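Side-chain contacts in replication protein B (Plasmid RSF1010, PDB 3H20), which is the primase that starts replication of its plasmid by making primers on a single-stranded DNA template: residues 74-79 against 85-90; 120-125 against 184-189; 128-133 against 180-185. All coordinates share one frame; numbering follows the deposited sequence.

Contact 1 of 3, residues 74-79 against 85-90; sequences VLVDDL and DDMKAE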
ATOM      1  N   VAL A  74     -16.218  -4.382   6.983  1.00 33.51           N
ATOM      2  CA  VAL A  74     -14.949  -4.891   6.427  1.00 33.59           C
ATOM      3  C   VAL A  74     -15.216  -6.098   5.524  1.00 33.16           C
ATOM      4  O   VAL A  74     -15.804  -7.086   5.975  1.00 33.29           O
ATOM      5  CB  VAL A  74     -13.960  -5.267   7.571  1.00 33.36           C
ATOM      6  CG1 VAL A  74     -12.692  -5.917   7.016  1.00 33.54           C
ATOM      7  CG2 VAL A  74     -13.588  -4.014   8.368  1.00 32.92           C
ATOM      8  N   LEU A  75     -14.779  -6.020   4.266  1.00 32.92           N
ATOM      9  CA  LEU A  75     -14.941  -7.122   3.295  1.00 32.37           C
ATOM     10  C   LEU A  75     -13.889  -8.226   3.452  1.00 32.09           C
ATOM     11  O   LEU A  75     -12.683  -7.941   3.511  1.00 31.30           O
ATOM     12  CB  LEU A  75     -14.881  -6.589   1.848  1.00 31.88           C
ATOM     13  CG  LEU A  75     -15.029  -7.607   0.703  1.00 32.88           C
ATOM     14  CD1 LEU A  75     -16.435  -8.191   0.667  1.00 31.83           C
ATOM     15  CD2 LEU A  75     -14.683  -7.002  -0.665  1.00 32.66           C
ATOM     16  N   VAL A  76     -14.361  -9.479   3.474  1.00 31.84           N
ATOM     17  CA  VAL A  76     -13.507 -10.678   3.441  1.00 32.09           C
ATOM     18  C   VAL A  76     -13.884 -11.535   2.212  1.00 32.59           C
ATOM     19  O   VAL A  76     -15.026 -11.991   2.089  1.00 31.90           O
ATOM     20  CB  VAL A  76     -13.653 -11.518   4.744  1.00 32.17           C
ATOM     21  CG1 VAL A  76     -12.536 -12.554   4.839  1.00 31.69           C
ATOM     22  CG2 VAL A  76     -13.621 -10.620   5.978  1.00 32.27           C
ATOM     23  N   ASP A  77     -12.916 -11.749   1.318  1.00 32.93           N
ATOM     24  CA  ASP A  77     -13.155 -12.280  -0.031  1.00 34.45           C
ATOM     25  C   ASP A  77     -12.617 -13.718  -0.184  1.00 34.83           C
ATOM     26  O   ASP A  77     -11.670 -14.097   0.508  1.00 34.93           O
ATOM     27  CB  ASP A  77     -12.449 -11.351  -1.036  1.00 34.98           C
ATOM     28  CG  ASP A  77     -12.949 -11.513  -2.464  1.00 36.86           C
ATOM     29  OD1 ASP A  77     -14.054 -12.054  -2.670  1.00 37.76           O
ATOM     30  OD2 ASP A  77     -12.214 -11.096  -3.387  1.00 39.28           O
ATOM     31  N   ASP A  78     -13.231 -14.505  -1.072  1.00 34.96           N
ATOM     32  CA  ASP A  78     -12.757 -15.856  -1.457  1.00 35.55           C
ATOM     33  C   ASP A  78     -12.824 -16.878  -0.304  1.00 34.44           C
ATOM     34  O   ASP A  78     -11.859 -17.586  -0.032  1.00 34.70           O
ATOM     35  CB  ASP A  78     -11.343 -15.795  -2.091  1.00 36.48           C
ATOM     36  CG  ASP A  78     -11.021 -16.997  -2.996  1.00 40.34           C
ATOM     37  OD1 ASP A  78     -11.937 -17.569  -3.638  1.00 45.22           O
ATOM     38  OD2 ASP A  78      -9.825 -17.355  -3.109  1.00 44.01           O
ATOM     39  N   LEU A  79     -13.985 -16.959   0.346  1.00 33.25           N
ATOM     40  CA  LEU A  79     -14.213 -17.865   1.481  1.00 32.28           C
ATOM     41  C   LEU A  79     -15.013 -19.114   1.087  1.00 31.86           C
ATOM     42  O   LEU A  79     -15.884 -19.048   0.224  1.00 31.37           O
ATOM     43  CB  LEU A  79     -14.978 -17.123   2.597  1.00 32.50           C
ATOM     44  CG  LEU A  79     -14.288 -15.934   3.287  1.00 32.04           C
ATOM     45  CD1 LEU A  79     -15.320 -15.077   4.004  1.00 33.39           C
ATOM     46  CD2 LEU A  79     -13.194 -16.405   4.253  1.00 33.18           C
ATOM     47  N   ASP A  85     -18.092 -21.077   8.846  1.00 31.40           N
ATOM     48  CA  ASP A  85     -18.335 -21.819  10.093  1.00 31.56           C
ATOM     49  C   ASP A  85     -17.331 -21.428  11.180  1.00 31.89           C
ATOM     50  O   ASP A  85     -17.702 -21.196  12.340  1.00 31.71           O
ATOM     51  CB  ASP A  85     -18.238 -23.333   9.859  1.00 31.43           C
ATOM     52  CG  ASP A  85     -19.350 -23.887   8.971  1.00 32.70           C
ATOM     53  OD1 ASP A  85     -20.464 -23.348   8.964  1.00 33.28           O
ATOM     54  OD2 ASP A  85     -19.104 -24.908   8.292  1.00 34.05           O
ATOM     55  N   ASP A  86     -16.051 -21.379  10.810  1.00 31.66           N
ATOM     56  CA  ASP A  86     -14.996 -20.953  11.728  1.00 31.92           C
ATOM     57  C   ASP A  86     -15.175 -19.495  12.173  1.00 31.92           C
ATOM     58  O   ASP A  86     -15.077 -19.199  13.360  1.00 31.45           O
ATOM     59  CB  ASP A  86     -13.611 -21.172  11.102  1.00 31.97           C
ATOM     60  CG  ASP A  86     -13.222 -22.641  11.035  1.00 32.53           C
ATOM     61  OD1 ASP A  86     -13.964 -23.484  11.584  1.00 32.31           O
ATOM     62  OD2 ASP A  86     -12.163 -22.962  10.442  1.00 33.38           O
ATOM     63  N   MET A  87     -15.443 -18.601  11.219  1.00 32.25           N
ATOM     64  CA  MET A  87     -15.661 -17.169  11.513  1.00 32.87           C
ATOM     65  C   MET A  87     -16.741 -16.960  12.573  1.00 32.86           C
ATOM     66  O   MET A  87     -16.524 -16.251  13.568  1.00 34.21           O
ATOM     67  CB  MET A  87     -16.002 -16.389  10.228  1.00 32.36           C
ATOM     68  CG  MET A  87     -14.826 -16.280   9.216  1.00 32.80           C
ATOM     69  SD  MET A  87     -15.284 -15.361   7.713  1.00 35.23           S
ATOM     70  CE  MET A  87     -15.515 -13.712   8.389  1.00 33.63           C
ATOM     71  N   LYS A  88     -17.898 -17.582  12.369  1.00 32.77           N
ATOM     72  CA  LYS A  88     -19.015 -17.501  13.322  1.00 32.89           C
ATOM     73  C   LYS A  88     -18.658 -18.024  14.724  1.00 32.43           C
ATOM     74  O   LYS A  88     -19.024 -17.400  15.729  1.00 31.88           O
ATOM     75  CB  LYS A  88     -20.243 -18.234  12.779  1.00 32.77           C
ATOM     76  CG  LYS A  88     -20.914 -17.538  11.590  1.00 33.40           C
ATOM     77  CD  LYS A  88     -22.068 -18.396  11.045  1.00 34.87           C
ATOM     78  CE  LYS A  88     -22.689 -17.767   9.809  1.00 36.56           C
ATOM     79  NZ  LYS A  88     -23.870 -18.565   9.352  1.00 39.44           N
ATOM     80  N   ALA A  89     -17.947 -19.155  14.786  1.00 31.87           N
ATOM     81  CA  ALA A  89     -17.608 -19.798  16.061  1.00 31.94           C
ATOM     82  C   ALA A  89     -16.507 -19.055  16.828  1.00 31.69           C
ATOM     83  O   ALA A  89     -16.222 -19.368  17.991  1.00 31.61           O
ATOM     84  CB  ALA A  89     -17.201 -21.261  15.830  1.00 32.27           C
ATOM     85  N   GLU A  90     -15.898 -18.081  16.159  1.00 31.70           N
ATOM     86  CA  GLU A  90     -14.818 -17.263  16.708  1.00 31.84           C
ATOM     87  C   GLU A  90     -15.227 -15.795  16.919  1.00 31.71           C
ATOM     88  O   GLU A  90     -14.384 -14.940  17.217  1.00 31.47           O
ATOM     89  CB  GLU A  90     -13.580 -17.357  15.799  1.00 31.96           C
ATOM     90  CG  GLU A  90     -12.959 -18.775  15.795  1.00 32.10           C
ATOM     91  CD  GLU A  90     -11.926 -19.016  14.692  1.00 33.25           C
ATOM     92  OE1 GLU A  90     -11.466 -18.054  14.041  1.00 34.39           O
ATOM     93  OE2 GLU A  90     -11.566 -20.195  14.484  1.00 34.86           O
TER

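Contact 2 of 3, residues 120-125 against 184-189; sequences RGQIAR and QQAGQQ. With SO4 (sulfate ion), chain D.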
ATOM      1  N   ARG A 120      -9.982   0.065   9.570  1.00 36.07           N
ATOM      2  CA  ARG A 120     -10.661  -0.902   8.698  1.00 35.37           C
ATOM      3  C   ARG A 120      -9.703  -1.666   7.779  1.00 34.95           C
ATOM      4  O   ARG A 120      -9.867  -2.867   7.568  1.00 34.54           O
ATOM      5  CB  ARG A 120     -11.753  -0.217   7.883  1.00 35.51           C
ATOM      6  CG  ARG A 120     -13.016   0.082   8.707  1.00 37.42           C
ATOM      7  CD  ARG A 120     -14.168   0.561   7.849  1.00 39.64           C
ATOM      8  NE  ARG A 120     -14.000   1.963   7.486  1.00 44.67           N
ATOM      9  CZ  ARG A 120     -13.646   2.380   6.280  1.00 45.16           C
ATOM     10  NH1 ARG A 120     -13.513   3.672   6.045  1.00 46.75           N
ATOM     11  NH2 ARG A 120     -13.432   1.504   5.312  1.00 46.68           N
ATOM     12  N   GLY A 121      -8.708  -0.965   7.238  1.00 34.77           N
ATOM     13  CA  GLY A 121      -7.727  -1.581   6.354  1.00 34.51           C
ATOM     14  C   GLY A 121      -6.868  -2.580   7.103  1.00 34.16           C
ATOM     15  O   GLY A 121      -6.569  -3.658   6.590  1.00 34.03           O
ATOM     16  N   GLN A 122      -6.482  -2.221   8.326  1.00 33.78           N
ATOM     17  CA  GLN A 122      -5.722  -3.114   9.195  1.00 33.51           C
ATOM     18  C   GLN A 122      -6.528  -4.362   9.524  1.00 32.93           C
ATOM     19  O   GLN A 122      -5.992  -5.472   9.480  1.00 32.25           O
ATOM     20  CB  GLN A 122      -5.289  -2.387  10.475  1.00 34.21           C
ATOM     21  CG  GLN A 122      -4.408  -3.206  11.422  1.00 35.51           C
ATOM     22  CD  GLN A 122      -2.949  -3.310  10.976  1.00 38.51           C
ATOM     23  OE1 GLN A 122      -2.462  -2.500  10.181  1.00 40.28           O
ATOM     24  NE2 GLN A 122      -2.246  -4.305  11.499  1.00 38.30           N
ATOM     25  N   ILE A 123      -7.812  -4.180   9.846  1.00 32.27           N
ATOM     26  CA  ILE A 123      -8.680  -5.314  10.172  1.00 32.28           C
ATOM     27  C   ILE A 123      -8.916  -6.194   8.942  1.00 32.53           C
ATOM     28  O   ILE A 123      -8.894  -7.415   9.046  1.00 32.60           O
ATOM     29  CB  ILE A 123     -10.024  -4.865  10.840  1.00 31.81           C
ATOM     30  CG1 ILE A 123      -9.736  -4.218  12.204  1.00 31.81           C
ATOM     31  CG2 ILE A 123     -10.963  -6.053  11.035  1.00 31.18           C
ATOM     32  CD1 ILE A 123     -10.901  -3.400  12.766  1.00 32.51           C
ATOM     33  N   ALA A 124      -9.114  -5.567   7.778  1.00 32.75           N
ATOM     34  CA  ALA A 124      -9.261  -6.315   6.524  1.00 32.95           C
ATOM     35  C   ALA A 124      -8.079  -7.261   6.262  1.00 33.21           C
ATOM     36  O   ALA A 124      -8.278  -8.425   5.899  1.00 32.55           O
ATOM     37  CB  ALA A 124      -9.473  -5.360   5.351  1.00 33.50           C
ATOM     38  N   ARG A 125      -6.859  -6.758   6.449  1.00 33.46           N
ATOM     39  CA  ARG A 125      -5.657  -7.577   6.310  1.00 34.06           C
ATOM     40  C   ARG A 125      -5.587  -8.674   7.381  1.00 34.26           C
ATOM     41  O   ARG A 125      -5.180  -9.805   7.097  1.00 33.91           O
ATOM     42  CB  ARG A 125      -4.397  -6.699   6.360  1.00 34.17           C
ATOM     43  CG  ARG A 125      -4.253  -5.759   5.162  1.00 34.25           C
ATOM     44  CD  ARG A 125      -2.893  -5.084   5.124  1.00 34.90           C
ATOM     45  NE  ARG A 125      -2.650  -4.212   6.273  1.00 36.45           N
ATOM     46  CZ  ARG A 125      -3.056  -2.947   6.365  1.00 37.28           C
ATOM     47  NH1 ARG A 125      -3.739  -2.378   5.374  1.00 36.59           N
ATOM     48  NH2 ARG A 125      -2.770  -2.244   7.455  1.00 38.01           N
ATOM     49  N   GLN A 184      -9.792  -2.878  19.085  1.00 32.62           N
ATOM     50  CA  GLN A 184      -8.735  -2.775  20.098  1.00 33.60           C
ATOM     51  C   GLN A 184      -7.412  -3.342  19.577  1.00 33.72           C
ATOM     52  O   GLN A 184      -6.360  -2.720  19.759  1.00 33.41           O
ATOM     53  CB  GLN A 184      -9.109  -3.531  21.368  1.00 33.88           C
ATOM     54  CG  GLN A 184     -10.167  -2.903  22.219  1.00 35.82           C
ATOM     55  CD  GLN A 184     -10.591  -3.816  23.366  1.00 38.97           C
ATOM     56  OE1 GLN A 184     -11.648  -4.440  23.304  1.00 41.32           O
ATOM     57  NE2 GLN A 184      -9.768  -3.900  24.415  1.00 38.49           N
ATOM     58  N   GLN A 185      -7.477  -4.525  18.956  1.00 33.64           N
ATOM     59  CA  GLN A 185      -6.289  -5.232  18.428  1.00 34.13           C
ATOM     60  C   GLN A 185      -5.571  -4.402  17.363  1.00 34.15           C
ATOM     61  O   GLN A 185      -4.340  -4.279  17.380  1.00 34.30           O
ATOM     62  CB  GLN A 185      -6.694  -6.600  17.848  1.00 34.12           C
ATOM     63  CG  GLN A 185      -5.554  -7.399  17.215  1.00 33.52           C
ATOM     64  CD  GLN A 185      -6.019  -8.732  16.649  1.00 33.82           C
ATOM     65  OE1 GLN A 185      -6.957  -8.790  15.859  1.00 32.77           O
ATOM     66  NE2 GLN A 185      -5.362  -9.810  17.058  1.00 32.27           N
ATOM     67  N   ALA A 186      -6.347  -3.848  16.434  1.00 33.54           N
ATOM     68  CA  ALA A 186      -5.814  -2.986  15.383  1.00 33.43           C
ATOM     69  C   ALA A 186      -5.079  -1.786  15.976  1.00 33.52           C
ATOM     70  O   ALA A 186      -3.998  -1.422  15.506  1.00 33.24           O
ATOM     71  CB  ALA A 186      -6.934  -2.526  14.444  1.00 33.07           C
ATOM     72  N   GLY A 187      -5.668  -1.187  17.010  1.00 33.50           N
ATOM     73  CA  GLY A 187      -5.073  -0.029  17.674  1.00 33.70           C
ATOM     74  C   GLY A 187      -3.755  -0.390  18.345  1.00 33.88           C
ATOM     75  O   GLY A 187      -2.786   0.368  18.258  1.00 33.03           O
ATOM     76  N   GLN A 188      -3.724  -1.558  18.990  1.00 34.17           N
ATOM     77  CA  GLN A 188      -2.514  -2.111  19.617  1.00 34.50           C
ATOM     78  C   GLN A 188      -1.396  -2.387  18.609  1.00 34.37           C
ATOM     79  O   GLN A 188      -0.221  -2.093  18.865  1.00 33.94           O
ATOM     80  CB  GLN A 188      -2.856  -3.390  20.395  1.00 35.39           C
ATOM     81  CG  GLN A 188      -3.646  -3.136  21.670  1.00 36.71           C
ATOM     82  CD  GLN A 188      -2.820  -2.436  22.730  1.00 40.63           C
ATOM     83  OE1 GLN A 188      -2.886  -1.215  22.886  1.00 43.04           O
ATOM     84  NE2 GLN A 188      -2.023  -3.203  23.454  1.00 42.06           N
ATOM     85  N   GLN A 189      -1.762  -2.952  17.462  1.00 33.91           N
ATOM     86  CA  GLN A 189      -0.801  -3.223  16.386  1.00 33.93           C
ATOM     87  C   GLN A 189      -0.215  -1.943  15.785  1.00 33.99           C
ATOM     88  O   GLN A 189       0.980  -1.886  15.476  1.00 33.48           O
ATOM     89  CB  GLN A 189      -1.456  -4.072  15.291  1.00 33.87           C
ATOM     90  CG  GLN A 189      -1.741  -5.503  15.737  1.00 34.01           C
ATOM     91  CD  GLN A 189      -2.615  -6.264  14.761  1.00 35.18           C
ATOM     92  OE1 GLN A 189      -3.335  -5.669  13.965  1.00 35.55           O
ATOM     93  NE2 GLN A 189      -2.562  -7.593  14.828  1.00 35.42           N
TER
HETATM   94  S   SO4 D 326      -6.060   0.641   3.370  1.00 53.81           S
HETATM   95  O1  SO4 D 326      -5.595   0.994   2.027  1.00 53.59           O
HETATM   96  O2  SO4 D 326      -4.932   0.560   4.302  1.00 53.69           O
HETATM   97  O3  SO4 D 326      -6.994   1.654   3.851  1.00 53.58           O
HETATM   98  O4  SO4 D 326      -6.720  -0.654   3.309  1.00 52.25           O

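Contact 3 of 3, residues 128-133 against 180-185; sequences ASEYDA and PALVQQ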
ATOM      1  N   ALA A 128      -8.205 -11.377   6.547  1.00 33.68           N
ATOM      2  CA  ALA A 128      -7.749 -12.134   5.383  1.00 34.20           C
ATOM      3  C   ALA A 128      -6.665 -13.133   5.793  1.00 34.73           C
ATOM      4  O   ALA A 128      -6.640 -14.272   5.319  1.00 34.60           O
ATOM      5  CB  ALA A 128      -7.247 -11.195   4.294  1.00 34.11           C
ATOM      6  N   SER A 129      -5.780 -12.699   6.689  1.00 35.15           N
ATOM      7  CA  SER A 129      -4.759 -13.570   7.253  1.00 35.98           C
ATOM      8  C   SER A 129      -5.349 -14.662   8.155  1.00 36.42           C
ATOM      9  O   SER A 129      -4.963 -15.834   8.036  1.00 36.87           O
ATOM     10  CB  SER A 129      -3.711 -12.750   8.017  1.00 35.97           C
ATOM     11  OG  SER A 129      -2.693 -13.594   8.501  1.00 37.04           O
ATOM     12  N   GLU A 130      -6.272 -14.282   9.044  1.00 36.80           N
ATOM     13  CA  GLU A 130      -6.914 -15.222   9.977  1.00 37.40           C
ATOM     14  C   GLU A 130      -7.549 -16.411   9.262  1.00 37.09           C
ATOM     15  O   GLU A 130      -7.431 -17.544   9.724  1.00 37.35           O
ATOM     16  CB  GLU A 130      -7.972 -14.519  10.852  1.00 37.21           C
ATOM     17  CG  GLU A 130      -7.410 -13.822  12.098  1.00 38.71           C
ATOM     18  CD  GLU A 130      -8.476 -13.114  12.957  1.00 38.97           C
ATOM     19  OE1 GLU A 130      -9.689 -13.329  12.740  1.00 38.34           O
ATOM     20  OE2 GLU A 130      -8.083 -12.330  13.861  1.00 42.44           O
ATOM     21  N   TYR A 131      -8.208 -16.146   8.134  1.00 36.54           N
ATOM     22  CA  TYR A 131      -8.978 -17.161   7.418  1.00 36.35           C
ATOM     23  C   TYR A 131      -8.379 -17.539   6.054  1.00 36.47           C
ATOM     24  O   TYR A 131      -9.058 -18.146   5.232  1.00 36.83           O
ATOM     25  CB  TYR A 131     -10.472 -16.742   7.348  1.00 35.74           C
ATOM     26  CG  TYR A 131     -11.007 -16.487   8.745  1.00 35.54           C
ATOM     27  CD1 TYR A 131     -11.218 -17.553   9.625  1.00 35.16           C
ATOM     28  CD2 TYR A 131     -11.221 -15.186   9.219  1.00 35.20           C
ATOM     29  CE1 TYR A 131     -11.662 -17.343  10.926  1.00 33.42           C
ATOM     30  CE2 TYR A 131     -11.674 -14.963  10.536  1.00 34.69           C
ATOM     31  CZ  TYR A 131     -11.879 -16.056  11.379  1.00 35.55           C
ATOM     32  OH  TYR A 131     -12.302 -15.882  12.678  1.00 34.74           O
ATOM     33  N   ASP A 132      -7.101 -17.201   5.847  1.00 36.78           N
ATOM     34  CA  ASP A 132      -6.361 -17.485   4.593  1.00 37.08           C
ATOM     35  C   ASP A 132      -7.228 -17.131   3.367  1.00 37.53           C
ATOM     36  O   ASP A 132      -7.372 -17.914   2.429  1.00 37.54           O
ATOM     37  CB  ASP A 132      -5.860 -18.950   4.570  1.00 36.84           C
ATOM     38  CG  ASP A 132      -4.755 -19.212   3.527  1.00 37.27           C
ATOM     39  OD1 ASP A 132      -4.145 -18.271   2.969  1.00 35.26           O
ATOM     40  OD2 ASP A 132      -4.478 -20.400   3.283  1.00 37.21           O
ATOM     41  N   ALA A 133      -7.816 -15.939   3.407  1.00 37.83           N
ATOM     42  CA  ALA A 133      -8.621 -15.420   2.316  1.00 38.90           C
ATOM     43  C   ALA A 133      -7.740 -14.661   1.310  1.00 39.72           C
ATOM     44  O   ALA A 133      -6.510 -14.692   1.411  1.00 39.52           O
ATOM     45  CB  ALA A 133      -9.737 -14.541   2.870  1.00 38.69           C
ATOM     46  N   PRO A 180     -15.635  -5.002  18.857  1.00 31.73           N
ATOM     47  CA  PRO A 180     -14.854  -4.141  19.753  1.00 31.01           C
ATOM     48  C   PRO A 180     -13.419  -4.645  19.976  1.00 30.76           C
ATOM     49  O   PRO A 180     -12.488  -3.840  19.979  1.00 29.80           O
ATOM     50  CB  PRO A 180     -15.661  -4.182  21.057  1.00 30.81           C
ATOM     51  CG  PRO A 180     -17.056  -4.418  20.602  1.00 31.65           C
ATOM     52  CD  PRO A 180     -16.938  -5.357  19.449  1.00 31.45           C
ATOM     53  N   ALA A 181     -13.250  -5.964  20.126  1.00 30.85           N
ATOM     54  CA  ALA A 181     -11.923  -6.588  20.310  1.00 30.83           C
ATOM     55  C   ALA A 181     -10.991  -6.446  19.094  1.00 31.38           C
ATOM     56  O   ALA A 181      -9.779  -6.252  19.249  1.00 30.75           O
ATOM     57  CB  ALA A 181     -12.076  -8.068  20.716  1.00 30.85           C
ATOM     58  N   LEU A 182     -11.543  -6.554  17.886  1.00 31.56           N
ATOM     59  CA  LEU A 182     -10.757  -6.366  16.670  1.00 31.87           C
ATOM     60  C   LEU A 182     -10.303  -4.900  16.490  1.00 32.54           C
ATOM     61  O   LEU A 182      -9.192  -4.648  15.999  1.00 33.22           O
ATOM     62  CB  LEU A 182     -11.552  -6.820  15.444  1.00 32.02           C
ATOM     63  CG  LEU A 182     -11.747  -8.331  15.280  1.00 31.72           C
ATOM     64  CD1 LEU A 182     -12.959  -8.569  14.375  1.00 32.43           C
ATOM     65  CD2 LEU A 182     -10.497  -9.011  14.737  1.00 30.92           C
ATOM     66  N   VAL A 183     -11.164  -3.958  16.871  1.00 32.03           N
ATOM     67  CA  VAL A 183     -10.824  -2.523  16.895  1.00 32.24           C
ATOM     68  C   VAL A 183      -9.692  -2.260  17.912  1.00 32.51           C
ATOM     69  O   VAL A 183      -8.737  -1.523  17.620  1.00 32.02           O
ATOM     70  CB  VAL A 183     -12.065  -1.636  17.211  1.00 31.90           C
ATOM     71  CG1 VAL A 183     -11.668  -0.160  17.408  1.00 31.72           C
ATOM     72  CG2 VAL A 183     -13.111  -1.737  16.083  1.00 32.55           C
ATOM     73  N   GLN A 184      -9.792  -2.878  19.085  1.00 32.62           N
ATOM     74  CA  GLN A 184      -8.735  -2.775  20.098  1.00 33.60           C
ATOM     75  C   GLN A 184      -7.412  -3.342  19.577  1.00 33.72           C
ATOM     76  O   GLN A 184      -6.360  -2.720  19.759  1.00 33.41           O
ATOM     77  CB  GLN A 184      -9.109  -3.531  21.368  1.00 33.88           C
ATOM     78  CG  GLN A 184     -10.167  -2.903  22.219  1.00 35.82           C
ATOM     79  CD  GLN A 184     -10.591  -3.816  23.366  1.00 38.97           C
ATOM     80  OE1 GLN A 184     -11.648  -4.440  23.304  1.00 41.32           O
ATOM     81  NE2 GLN A 184      -9.768  -3.900  24.415  1.00 38.49           N
ATOM     82  N   GLN A 185      -7.477  -4.525  18.956  1.00 33.64           N
ATOM     83  CA  GLN A 185      -6.289  -5.232  18.428  1.00 34.13           C
ATOM     84  C   GLN A 185      -5.571  -4.402  17.363  1.00 34.15           C
ATOM     85  O   GLN A 185      -4.340  -4.279  17.380  1.00 34.30           O
ATOM     86  CB  GLN A 185      -6.694  -6.600  17.848  1.00 34.12           C
ATOM     87  CG  GLN A 185      -5.554  -7.399  17.215  1.00 33.52           C
ATOM     88  CD  GLN A 185      -6.019  -8.732  16.649  1.00 33.82           C
ATOM     89  OE1 GLN A 185      -6.957  -8.790  15.859  1.00 32.77           O
ATOM     90  NE2 GLN A 185      -5.362  -9.810  17.058  1.00 32.27           N
TER

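Contact 1 of 3, residues 74-79 against 85-90
D77 OD1, carried on the strand between V76 and L79, the two residues that meet M87, accepts two hydrogen bonds, one of them weak. The backbone N of D78 reaches D77 OD1 at 3.0 Å in the weak, strongly bent bond, and the side-chain amide of Q106 supplies a second donor, while D77 OD2 is taken by the hydroxyl of S137. D77 is thus held by polar neighbours, and the meeting with the helix is left to apolar groups. M87 carries that meeting. Its sulfur SD lies against the branched end of L79, 3.7 Å from CD1, and the two side chains cross at about a right angle. A bend about the CG-SD bond (chi3 67°) turns the methyl CE of M87 toward V76, where CG2 is 4.4 Å away. One thioether therefore spans two residues of the strand, with sulfur on one and methyl on the other. The backbones stay well apart, L79 CA and M87 CA being 10.2 Å from each other, so the long methionine fills the interval. A G1 beta bulge shapes the end of the strand: D78 and L79 both face Y105, and D78 takes the left-handed conformation usual for the first bulge position. In the wider fold, strand 73-79, helix 81-89 and strand 96-99 form a beta-alpha-beta crossover, with strand 104-110 lying between the two strands it connects. L79 and M87 also pack on A107 and V109 of that middle strand, while V76 touches L127 of helix 117-130.

Contact 2 of 3, residues 120-125 against 184-189
Q122 and A186 make up most of this crossing, where segments 120-125 and 184-189 of helices 117-130 and 179-206 cross nearly at a right angle, with Q189 at its edge. The methyl CB of A186 is small enough to let the helices approach to 9.4 Å between the axes of the two segments. It sits 4.0 Å from Q122 CG and equally close to CG1 of I123, which extends the apolar patch. With CG anti to the backbone N (chi1 -176°) and a bend at chi2, Q122 brings its amide over to Q189. There NE2 donates to Q189 OE1 at 3.0 Å, fairly straight at the hydrogen (157°) but arriving from above the acceptor's carbonyl plane, 55° out of it. At the other end of the same amide, Q122 OE1 accepts R125 NH2 at 2.8 Å. R125 NH1 in turn makes a weak bond to a sulfate ion, probably from the crystallisation liquor. A leucine in place of Q122 would probably leave Q189 OE1 without this donor and R125 with one restraint fewer on its rotation. Donor and acceptor of one neutral amide are both employed, which fixes its orientation and links the helix crossing to the guanidinium of R125.

Contact 3 of 3, residues 128-133 against 180-185
A Schellman motif ends helix 117-130, and E130, the last helical residue before its turn, reaches over to L182 and Q185 of helix 179-206. The motif is closed by A133 N, which bonds to A128 O at 2.8 Å, with a weaker inner bond from D132 N to S129 O. D132 supplies the positive phi of the C-prime residue. Between the two helices the touch is slight. E130 extends its chain with CG anti to the carbonyl carbon (chi1 -84°), so that the carboxylate projects toward the second helix. Its OE2 lies 4.2 Å from the methyl CD2 of L182, the two side chains approaching at a slant. E130 OE2 is also 4.2 Å from Q185 OE1, two oxygens near each other without a bond. The stronger partner of E130 OE2 is R92, through a salt bridge to NH2. R92 also lies against L182 and Y131. Such a positive neighbour would probably offset the cost of placing a negative group at the C-terminal end of a helix. Y131, the first residue to leave helical geometry, lays one ring face on E130 CB, which stands 3.6 Å above the plane toward the rim. Its hydroxyl is bonded to E90 OE1. L182, itself buried, also touches V111. The arrangement is typical of a helix C-terminus finished by a Schellman turn, though here with an aspartate in the C-prime place where glycine is commonest.

How the contacts relate
Contact 1 is the buried one of the three: every residue that touches there is out of solvent, and its chemistry is purely apolar. Contacts 2 and 3 are only partly buried and join the same two helices, 117-130 and 179-206, at neighbouring points, their centres about 7 Å apart. Contact 2 adds a hydrogen-bonded glutamine pair to a small apolar patch, whereas contact 3 is a slight touch beside a carboxylate whose salt bridge goes to R92, outside both segments. Helix 117-130 lies between the strand of contact 1 and helix 179-206: V74 CG1 packs on A124 CA at 3.5 Å. The apolar contact is thus the buried one, and polar groups enter where the burial is partial.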